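Local coordinates for aldehyde dehydrogenase (Bartonella henselae, PDB 3I44), which probably catalyses the NAD(P)+-dependent oxidation of an aldehyde to the corresponding carboxylic acid, as other members of the aldehyde dehydrogenase family do, at residues A[277-282]-A[313-318]; A[387-392]-A[409-414]; A[434-439]-A[456-461]. The protein carries 1 engineered substitution. All blocks are in the same frame, centred on the assembly; numbering follows the deposited sequence.

Contact 1 of 3, residues A[277-282]-A[313-318]; sequences NIIFAD and QAIYDK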
loop_
_atom_site.group_PDB
_atom_site.type_symbol
_atom_site.label_atom_id
_atom_site.label_comp_id
_atom_site.label_asym_id
_atom_site.label_seq_id
_atom_site.Cartn_x
_atom_site.Cartn_y
_atom_site.Cartn_z
ATOM N N ASN A 277 3.710 27.490 -0.262
ATOM C CA ASN A 277 4.388 28.194 0.844
ATOM C C ASN A 277 3.520 29.388 1.228
ATOM O O ASN A 277 3.514 30.426 0.517
ATOM C CB ASN A 277 5.776 28.675 0.416
ATOM C CG ASN A 277 6.617 29.218 1.589
ATOM O OD1 ASN A 277 6.160 29.252 2.729
ATOM N ND2 ASN A 277 7.861 29.624 1.294
ATOM N N ILE A 278 2.775 29.224 2.328
ATOM C CA ILE A 278 1.861 30.221 2.819
ATOM C C ILE A 278 2.589 31.163 3.765
ATOM O O ILE A 278 3.014 30.773 4.872
ATOM C CB ILE A 278 0.663 29.611 3.540
ATOM C CG1 ILE A 278 -0.121 28.693 2.606
ATOM C CG2 ILE A 278 -0.223 30.718 4.110
ATOM C CD1 ILE A 278 -1.196 27.786 3.336
ATOM N N ILE A 279 2.737 32.407 3.317
ATOM C CA ILE A 279 3.512 33.429 4.062
ATOM C C ILE A 279 2.571 34.539 4.506
ATOM O O ILE A 279 1.993 35.263 3.697
ATOM C CB ILE A 279 4.662 33.995 3.245
ATOM C CG1 ILE A 279 5.516 32.835 2.709
ATOM C CG2 ILE A 279 5.509 34.980 4.086
ATOM C CD1 ILE A 279 6.783 33.259 1.988
ATOM N N PHE A 280 2.375 34.608 5.811
ATOM C CA PHE A 280 1.553 35.634 6.419
ATOM C C PHE A 280 2.362 36.899 6.653
ATOM O O PHE A 280 3.589 36.858 6.708
ATOM C CB PHE A 280 0.961 35.137 7.739
ATOM C CG PHE A 280 -0.149 34.157 7.564
ATOM C CD1 PHE A 280 -1.458 34.598 7.379
ATOM C CD2 PHE A 280 0.105 32.786 7.549
ATOM C CE1 PHE A 280 -2.482 33.710 7.217
ATOM C CE2 PHE A 280 -0.926 31.880 7.364
ATOM C CZ PHE A 280 -2.226 32.335 7.216
ATOM N N ALA A 281 1.645 38.025 6.783
ATOM C CA ALA A 281 2.264 39.337 7.084
ATOM C C ALA A 281 3.114 39.318 8.376
ATOM O O ALA A 281 4.046 40.107 8.542
ATOM C CB ALA A 281 1.175 40.448 7.152
ATOM N N ASP A 282 2.773 38.425 9.293
ATOM C CA ASP A 282 3.472 38.350 10.568
ATOM C C ASP A 282 4.574 37.299 10.573
ATOM O O ASP A 282 5.053 36.923 11.646
ATOM C CB ASP A 282 2.486 38.161 11.734
ATOM C CG ASP A 282 1.701 36.803 11.698
ATOM O OD1 ASP A 282 2.013 35.905 10.883
ATOM O OD2 ASP A 282 0.766 36.654 12.521
ATOM N N GLN A 313 -2.242 39.546 1.515
ATOM C CA GLN A 313 -2.365 40.758 0.665
ATOM C C GLN A 313 -1.468 41.894 1.140
ATOM O O GLN A 313 -0.693 42.442 0.354
ATOM C CB GLN A 313 -3.827 41.234 0.600
ATOM C CG GLN A 313 -4.069 42.380 -0.389
ATOM C CD GLN A 313 -3.786 41.969 -1.815
ATOM O OE1 GLN A 313 -2.843 42.459 -2.443
ATOM N NE2 GLN A 313 -4.592 41.042 -2.333
ATOM N N ALA A 314 -1.529 42.184 2.443
ATOM C CA ALA A 314 -0.711 43.243 3.062
ATOM C C ALA A 314 0.774 43.212 2.688
ATOM O O ALA A 314 1.373 44.250 2.636
ATOM C CB ALA A 314 -0.859 43.216 4.585
ATOM N N ILE A 315 1.388 42.046 2.442
ATOM C CA ILE A 315 2.839 42.011 2.122
ATOM C C ILE A 315 3.145 41.493 0.709
ATOM O O ILE A 315 4.291 41.161 0.371
ATOM C CB ILE A 315 3.671 41.232 3.176
ATOM C CG1 ILE A 315 3.132 39.814 3.330
ATOM C CG2 ILE A 315 3.676 41.988 4.562
ATOM C CD1 ILE A 315 4.169 38.813 3.757
ATOM N N TYR A 316 2.114 41.464 -0.131
ATOM C CA TYR A 316 2.238 40.981 -1.503
ATOM C C TYR A 316 3.227 41.810 -2.338
ATOM O O TYR A 316 4.107 41.259 -3.007
ATOM C CB TYR A 316 0.841 40.963 -2.144
ATOM C CG TYR A 316 0.781 40.394 -3.536
ATOM C CD1 TYR A 316 1.421 39.198 -3.853
ATOM C CD2 TYR A 316 0.054 41.048 -4.549
ATOM C CE1 TYR A 316 1.351 38.673 -5.136
ATOM C CE2 TYR A 316 -0.032 40.520 -5.832
ATOM C CZ TYR A 316 0.621 39.340 -6.123
ATOM O OH TYR A 316 0.557 38.819 -7.385
ATOM N N ASP A 317 3.110 43.137 -2.295
ATOM C CA ASP A 317 4.070 43.991 -3.023
ATOM C C ASP A 317 5.489 43.780 -2.522
ATOM O O ASP A 317 6.439 43.649 -3.331
ATOM C CB ASP A 317 3.675 45.487 -2.942
ATOM C CG ASP A 317 2.464 45.825 -3.809
ATOM O OD1 ASP A 317 2.091 45.048 -4.727
ATOM O OD2 ASP A 317 1.869 46.896 -3.568
ATOM N N LYS A 318 5.641 43.712 -1.199
ATOM C CA LYS A 318 6.948 43.380 -0.605
ATOM C C LYS A 318 7.493 42.011 -1.077
ATOM O O LYS A 318 8.692 41.855 -1.380
ATOM C CB LYS A 318 6.859 43.420 0.927
ATOM C CG LYS A 318 8.174 43.104 1.612
ATOM C CD LYS A 318 8.105 43.459 3.084
ATOM C CE LYS A 318 9.465 43.312 3.740
ATOM N NZ LYS A 318 9.431 43.859 5.148
#

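Contact 2 of 3, residues A[387-392]-A[409-414]; sequences PTVFAD and LSLLPF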
loop_
_atom_site.group_PDB
_atom_site.type_symbol
_atom_site.label_atom_id
_atom_site.label_comp_id
_atom_site.label_asym_id
_atom_site.label_seq_id
_atom_site.Cartn_x
_atom_site.Cartn_y
_atom_site.Cartn_z
ATOM N N PRO A 387 16.812 32.136 -13.336
ATOM C CA PRO A 387 15.898 32.263 -12.212
ATOM C C PRO A 387 14.735 33.183 -12.554
ATOM O O PRO A 387 14.936 34.348 -12.906
ATOM C CB PRO A 387 16.768 32.863 -11.116
ATOM C CG PRO A 387 18.124 32.446 -11.434
ATOM C CD PRO A 387 18.209 32.350 -12.940
ATOM N N THR A 388 13.526 32.667 -12.462
ATOM C CA THR A 388 12.346 33.360 -12.964
ATOM C C THR A 388 11.274 33.471 -11.891
ATOM O O THR A 388 11.023 32.515 -11.142
ATOM C CB THR A 388 11.803 32.584 -14.225
ATOM O OG1 THR A 388 12.841 32.543 -15.217
ATOM C CG2 THR A 388 10.539 33.229 -14.795
ATOM N N VAL A 389 10.641 34.636 -11.812
ATOM C CA VAL A 389 9.538 34.871 -10.907
ATOM C C VAL A 389 8.304 35.338 -11.678
ATOM O O VAL A 389 8.382 36.295 -12.460
ATOM C CB VAL A 389 9.936 35.910 -9.806
ATOM C CG1 VAL A 389 8.778 36.235 -8.897
ATOM C CG2 VAL A 389 11.131 35.418 -8.970
ATOM N N PHE A 390 7.157 34.686 -11.435
ATOM C CA PHE A 390 5.856 35.168 -11.885
ATOM C C PHE A 390 5.023 35.617 -10.702
ATOM O O PHE A 390 5.101 35.000 -9.634
ATOM C CB PHE A 390 5.102 34.052 -12.619
ATOM C CG PHE A 390 5.665 33.705 -13.960
ATOM C CD1 PHE A 390 5.321 34.460 -15.084
ATOM C CD2 PHE A 390 6.544 32.641 -14.109
ATOM C CE1 PHE A 390 5.837 34.136 -16.343
ATOM C CE2 PHE A 390 7.065 32.312 -15.354
ATOM C CZ PHE A 390 6.698 33.058 -16.480
ATOM N N ALA A 391 4.226 36.674 -10.893
ATOM C CA ALA A 391 3.273 37.166 -9.906
ATOM C C ALA A 391 1.894 37.245 -10.557
ATOM O O ALA A 391 1.772 37.058 -11.780
ATOM C CB ALA A 391 3.695 38.538 -9.338
ATOM N N ASP A 392 0.864 37.503 -9.748
ATOM C CA ASP A 392 -0.526 37.468 -10.204
ATOM C C ASP A 392 -0.836 36.164 -10.957
ATOM O O ASP A 392 -1.467 36.174 -12.016
ATOM C CB ASP A 392 -0.807 38.705 -11.060
ATOM C CG ASP A 392 -0.302 39.969 -10.384
ATOM O OD1 ASP A 392 -0.671 40.153 -9.199
ATOM O OD2 ASP A 392 0.492 40.735 -11.002
ATOM N N LEU A 409 9.444 30.389 -9.807
ATOM C CA LEU A 409 8.543 30.616 -8.686
ATOM C C LEU A 409 7.272 31.292 -9.156
ATOM O O LEU A 409 7.342 32.201 -9.981
ATOM C CB LEU A 409 9.255 31.511 -7.679
ATOM C CG LEU A 409 8.473 31.969 -6.459
ATOM C CD1 LEU A 409 8.125 30.769 -5.589
ATOM C CD2 LEU A 409 9.281 32.978 -5.648
ATOM N N SER A 410 6.125 30.865 -8.614
ATOM C CA SER A 410 4.847 31.514 -8.844
ATOM C C SER A 410 4.299 32.187 -7.570
ATOM O O SER A 410 4.117 31.507 -6.558
ATOM C CB SER A 410 3.843 30.471 -9.364
ATOM O OG SER A 410 4.256 29.931 -10.608
ATOM N N LEU A 411 4.039 33.503 -7.619
ATOM C CA LEU A 411 3.440 34.258 -6.495
ATOM C C LEU A 411 2.019 34.635 -6.799
ATOM O O LEU A 411 1.690 35.007 -7.946
ATOM C CB LEU A 411 4.180 35.583 -6.218
ATOM C CG LEU A 411 5.420 35.610 -5.349
ATOM C CD1 LEU A 411 6.420 34.655 -5.949
ATOM C CD2 LEU A 411 5.995 37.040 -5.251
ATOM N N LEU A 412 1.198 34.598 -5.763
ATOM C CA LEU A 412 -0.141 35.145 -5.804
ATOM C C LEU A 412 -0.576 35.508 -4.375
ATOM O O LEU A 412 -0.032 34.978 -3.411
ATOM C CB LEU A 412 -1.110 34.153 -6.414
ATOM C CG LEU A 412 -1.095 32.711 -5.906
ATOM C CD1 LEU A 412 -2.463 32.136 -6.149
ATOM C CD2 LEU A 412 0.021 31.820 -6.589
ATOM N N PRO A 413 -1.525 36.440 -4.235
ATOM C CA PRO A 413 -1.968 36.871 -2.911
ATOM C C PRO A 413 -3.170 36.114 -2.385
ATOM O O PRO A 413 -3.887 35.454 -3.145
ATOM C CB PRO A 413 -2.363 38.328 -3.144
ATOM C CG PRO A 413 -2.958 38.303 -4.517
ATOM C CD PRO A 413 -2.134 37.257 -5.301
ATOM N N PHE A 414 -3.377 36.192 -1.074
ATOM C CA PHE A 414 -4.638 35.769 -0.480
ATOM C C PHE A 414 -5.085 36.805 0.533
ATOM O O PHE A 414 -4.272 37.576 1.028
ATOM C CB PHE A 414 -4.544 34.384 0.162
ATOM C CG PHE A 414 -3.691 34.330 1.389
ATOM C CD1 PHE A 414 -4.237 34.600 2.650
ATOM C CD2 PHE A 414 -2.347 34.009 1.298
ATOM C CE1 PHE A 414 -3.441 34.549 3.792
ATOM C CE2 PHE A 414 -1.548 33.952 2.434
ATOM C CZ PHE A 414 -2.097 34.209 3.682
#

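Contact 3 of 3, residues A[434-439]-A[456-461]; sequences YIQSQD and EVNGHE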
loop_
_atom_site.group_PDB
_atom_site.type_symbol
_atom_site.label_atom_id
_atom_site.label_comp_id
_atom_site.label_asym_id
_atom_site.label_seq_id
_atom_site.Cartn_x
_atom_site.Cartn_y
_atom_site.Cartn_z
ATOM N N TYR A 434 4.308 24.414 3.159
ATOM C CA TYR A 434 5.127 25.279 3.999
ATOM C C TYR A 434 4.260 26.430 4.525
ATOM O O TYR A 434 3.376 26.965 3.816
ATOM C CB TYR A 434 6.320 25.832 3.210
ATOM C CG TYR A 434 7.225 24.774 2.603
ATOM C CD1 TYR A 434 8.451 24.480 3.177
ATOM C CD2 TYR A 434 6.853 24.064 1.448
ATOM C CE1 TYR A 434 9.300 23.490 2.632
ATOM C CE2 TYR A 434 7.685 23.099 0.906
ATOM C CZ TYR A 434 8.913 22.807 1.508
ATOM O OH TYR A 434 9.771 21.852 0.992
ATOM N N ILE A 435 4.496 26.821 5.772
ATOM C CA ILE A 435 3.692 27.907 6.415
ATOM C C ILE A 435 4.645 28.786 7.175
ATOM O O ILE A 435 5.472 28.278 7.949
ATOM C CB ILE A 435 2.668 27.362 7.412
ATOM C CG1 ILE A 435 1.722 26.346 6.750
ATOM C CG2 ILE A 435 1.829 28.504 8.073
ATOM C CD1 ILE A 435 0.927 25.487 7.762
ATOM N N GLN A 436 4.564 30.102 6.932
ATOM C CA GLN A 436 5.348 31.077 7.667
ATOM C C GLN A 436 4.451 32.054 8.404
ATOM O O GLN A 436 3.725 32.851 7.779
ATOM C CB GLN A 436 6.295 31.831 6.739
ATOM C CG GLN A 436 6.846 31.009 5.592
ATOM C CD GLN A 436 7.635 29.767 6.007
ATOM O OE1 GLN A 436 8.428 29.770 6.964
ATOM N NE2 GLN A 436 7.468 28.701 5.214
ATOM N N SER A 437 4.473 31.969 9.738
ATOM C CA SER A 437 3.795 32.946 10.599
ATOM C C SER A 437 4.335 32.868 12.022
ATOM O O SER A 437 4.627 31.779 12.538
ATOM C CB SER A 437 2.291 32.695 10.633
ATOM O OG SER A 437 1.640 33.436 11.670
ATOM N N GLN A 438 4.473 34.029 12.660
ATOM C CA GLN A 438 4.918 34.052 14.056
ATOM C C GLN A 438 3.782 33.775 15.028
ATOM O O GLN A 438 4.051 33.645 16.216
ATOM C CB GLN A 438 5.680 35.353 14.376
ATOM C CG GLN A 438 7.050 35.296 13.767
ATOM C CD GLN A 438 7.828 36.564 13.926
ATOM O OE1 GLN A 438 8.791 36.598 14.681
ATOM N NE2 GLN A 438 7.453 37.598 13.185
ATOM N N ASP A 439 2.527 33.663 14.515
ATOM C CA ASP A 439 1.351 33.289 15.327
ATOM C C ASP A 439 1.198 31.746 15.383
ATOM O O ASP A 439 0.696 31.128 14.431
ATOM C CB ASP A 439 0.117 33.927 14.736
ATOM C CG ASP A 439 -1.133 33.677 15.548
ATOM O OD1 ASP A 439 -1.152 32.818 16.441
ATOM O OD2 ASP A 439 -2.134 34.343 15.239
ATOM N N GLU A 456 6.330 21.806 6.682
ATOM C CA GLU A 456 7.438 22.535 7.347
ATOM C C GLU A 456 6.998 23.937 7.767
ATOM O O GLU A 456 6.656 24.779 6.920
ATOM C CB GLU A 456 8.673 22.611 6.460
ATOM C CG GLU A 456 9.230 21.211 6.155
ATOM C CD GLU A 456 10.550 21.215 5.399
ATOM O OE1 GLU A 456 11.246 22.271 5.381
ATOM O OE2 GLU A 456 10.847 20.138 4.827
ATOM N N VAL A 457 7.021 24.172 9.076
ATOM C CA VAL A 457 6.613 25.461 9.665
ATOM C C VAL A 457 7.820 26.304 10.034
ATOM O O VAL A 457 8.754 25.836 10.730
ATOM C CB VAL A 457 5.745 25.223 10.942
ATOM C CG1 VAL A 457 5.269 26.570 11.632
ATOM C CG2 VAL A 457 4.544 24.374 10.587
ATOM N N ASN A 458 7.796 27.556 9.569
ATOM C CA ASN A 458 8.753 28.598 9.919
ATOM C C ASN A 458 10.213 28.198 9.684
ATOM O O ASN A 458 11.086 28.477 10.487
ATOM C CB ASN A 458 8.499 29.062 11.344
ATOM C CG ASN A 458 7.214 29.807 11.454
ATOM O OD1 ASN A 458 6.782 30.438 10.480
ATOM N ND2 ASN A 458 6.552 29.720 12.609
ATOM N N GLY A 459 10.454 27.497 8.572
ATOM C CA GLY A 459 11.791 27.084 8.223
ATOM C C GLY A 459 12.340 25.922 9.013
ATOM O O GLY A 459 13.503 25.559 8.826
ATOM N N HIS A 460 11.531 25.330 9.898
ATOM C CA HIS A 460 11.985 24.157 10.651
ATOM C C HIS A 460 11.919 22.867 9.842
ATOM O O HIS A 460 10.870 22.440 9.390
ATOM C CB HIS A 460 11.189 24.003 11.937
ATOM C CG HIS A 460 11.438 25.096 12.923
ATOM N ND1 HIS A 460 10.518 26.089 13.181
ATOM C CD2 HIS A 460 12.515 25.368 13.697
ATOM C CE1 HIS A 460 11.011 26.918 14.085
ATOM N NE2 HIS A 460 12.226 26.508 14.408
ATOM N N GLU A 461 13.058 22.221 9.712
ATOM C CA GLU A 461 13.134 20.941 9.038
ATOM C C GLU A 461 12.500 19.844 9.892
ATOM O O GLU A 461 12.342 20.000 11.117
ATOM C CB GLU A 461 14.593 20.634 8.699
ATOM C CG GLU A 461 15.144 21.634 7.698
ATOM C CD GLU A 461 16.558 21.326 7.208
ATOM O OE1 GLU A 461 17.344 20.631 7.915
ATOM O OE2 GLU A 461 16.875 21.815 6.101
HETATM O O HOH W 1 8.890 26.419 6.412
#

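Contact 1 of 3, residues A[277-282]-A[313-318]
Ile279, the last residue of its strand, reaches Ile315 through its CG2 methyl, which stands 4.1 Å from Ile315 CD1; the two isoleucine side chains cross at about a right angle. With its chi1 at -53°, Ile279 holds CG2 trans to the backbone N and CG1 trans to the carbonyl carbon, so the shorter branch faces the isoleucine while the longer one runs off from it. Phe280 turns its ring away, toward Phe414, Lys442 and Ile446, and offers only backbone: its O lies 3.6 Å from Ile315 CD1, an approach of a methyl to a carbonyl oxygen. Ala281 touches both Ile315 and Ala314. Its CA is 3.9 Å from Ile315 CD1, its CB is 3.9 Å from Ile315 CG2, and the same CB meets Ala314 CB at 4.3 Å, methyl to methyl. Ile315 spans this bend because both its branches are used: CG1 sits between the backbone N and the carbonyl carbon (chi1 56°) and carries CD1 over the Phe280-Ala281 peptide, while CG2 stays at the alanine. Ile315 is the N-cap residue of helix 316-329, and Tyr316 N bonds back to Gln313 O in the turn that leads into it. Nearby, Ala281 N is held by Glu312 OE2, and Asp282 bonds Ser437 and forms a salt bridge with Lys442. The contact thus joins the loop after strand 276-279 to the start of the helix that follows the neighbouring strand 308-312, at the C-terminal ends of these two interior strands of the large, mostly parallel sheet. The side-chain contacts are all apolar, and the one polar atom met, Phe280 O, faces a methyl. The joint therefore contributes hydrophobic burial and shape matching at a partly exposed surface, while the polar bonds around it probably set the course of the loop.

Contact 2 of 3, residues A[387-392]-A[409-414]
Val389 holds CG1 trans to its backbone N (chi1 177°), and Leu411 swings CG to the side opposite its carbonyl carbon (chi1 -84°), which brings Val389 CG1 to 4.1 Å from Leu411 CD1. The two side chains meet obliquely on one face of the sheet, together with Leu409 and beside Ala391, whose CB is 4.3 Å from Leu411 CB. Helix 316-329 packs on this face: Ala323 touches Val389, and Tyr316 and Ile320 touch Ala391. Phe390 and Ser410 lie on the other face. The Phe390 ring leads away from strand 409-414 toward Ala366 and Leu368, with Leu409 O near the plane of the ring at its edge. Beneath the side chains, the two strands run parallel, 22° apart. Leu409 N bonds Thr388 O at 3.0 Å, and Phe390 N bonds Leu409 O at 2.9 Å, almost straight. Phe390 O then receives Leu411 N at 2.7 Å, so Phe390 gives and takes with the two residues that flank Ser410, the usual parallel pattern. CA-H...O approaches reinforce it, the shortest being Ala391 CA to Leu411 O at 3.3 Å. Asp392 N also nears Leu411 O, at 3.2 Å, but at a poor angle; the chain leaves the strand at Asp392, whose phi is positive. The Asp392 carboxylate bonds Tyr316 and Thr367, pinning the strand end to the helix and to the adjoining antiparallel strand 367-370. This is a beta-alpha-beta unit whose connection carries the short helix 398-401, within the alpha/beta domain of the aldehyde dehydrogenase fold. Three backbone bonds fix the register of two buried strands, and the aliphatic groups between sheet and helix add burial without competing for those polar atoms.

Contact 3 of 3, residues A[434-439]-A[456-461]
Strands 434-436 and 456-457 run parallel, Tyr434 beside Glu456 and Ile435 beside Val457, with Ile435 N bonded to Glu456 O at 3.2 Å and Asn458 N bonded to Ile435 O at 2.9 Å. The Tyr434 ring and the extended Glu456 chain lie side by side, pointing the same way, the ring and carboxylate planes 62° apart; Tyr434 CE1 is 3.6 Å from Glu456 OE1, while the phenol OH is bound to Asn304 O. Where the second strand ends, the Asn458 side chain takes over its pairing. With chi1 at -69° and phi positive, its amide comes back to Ser437: OD1 accepts Ser437 N at 2.9 Å on an in-plane lone pair, and ND2 gives a hydrogen to Ser437 O at 2.8 Å. Asn458 and Gly459 are the central pair of a type I' turn, in which His460 N and ND1 reach Val457 O from opposite faces of its carbonyl plane. Gln436 bends toward this turn, its NE2 joined to Asn277 and its OE1 to Arg290. A water accepts from Gln436 NE2 and Gly459 N and donates to Glu456 O, 2.8 Å away. From the second subunit, the Ser495 hydroxyl bonds Val457 N and His460 O, and Tyr496 stacks on His460, as in family dimers whose C-terminal strand meets the partner's sheet. One asparagine amide thus gives Ser437 both a donor and an acceptor, much as a paired strand would, extending the pairing beyond the last sheet residue.

From the N terminus, contact 1 comes first, its loop running through helix 287-296 and strand 308-312; contact 2 then closes a shorter loop, and contact 3 one of equal span. The three loops follow in series, none nested or crossed. All belong to one sheet: contact 2 joins strands toward the 367-370 side, contact 3 the pair at the other margin, and contact 1 a central strand's exit to a helix start. Contact 1 links the others: Tyr316 bonds Asp392 and Phe280 meets Phe414 on one side, while Ile278 O pairs with Gln436 N and Asp282 with Ser437 on the other. Contacts 2 and 3 do not touch, their nearest atoms about 7 Å apart.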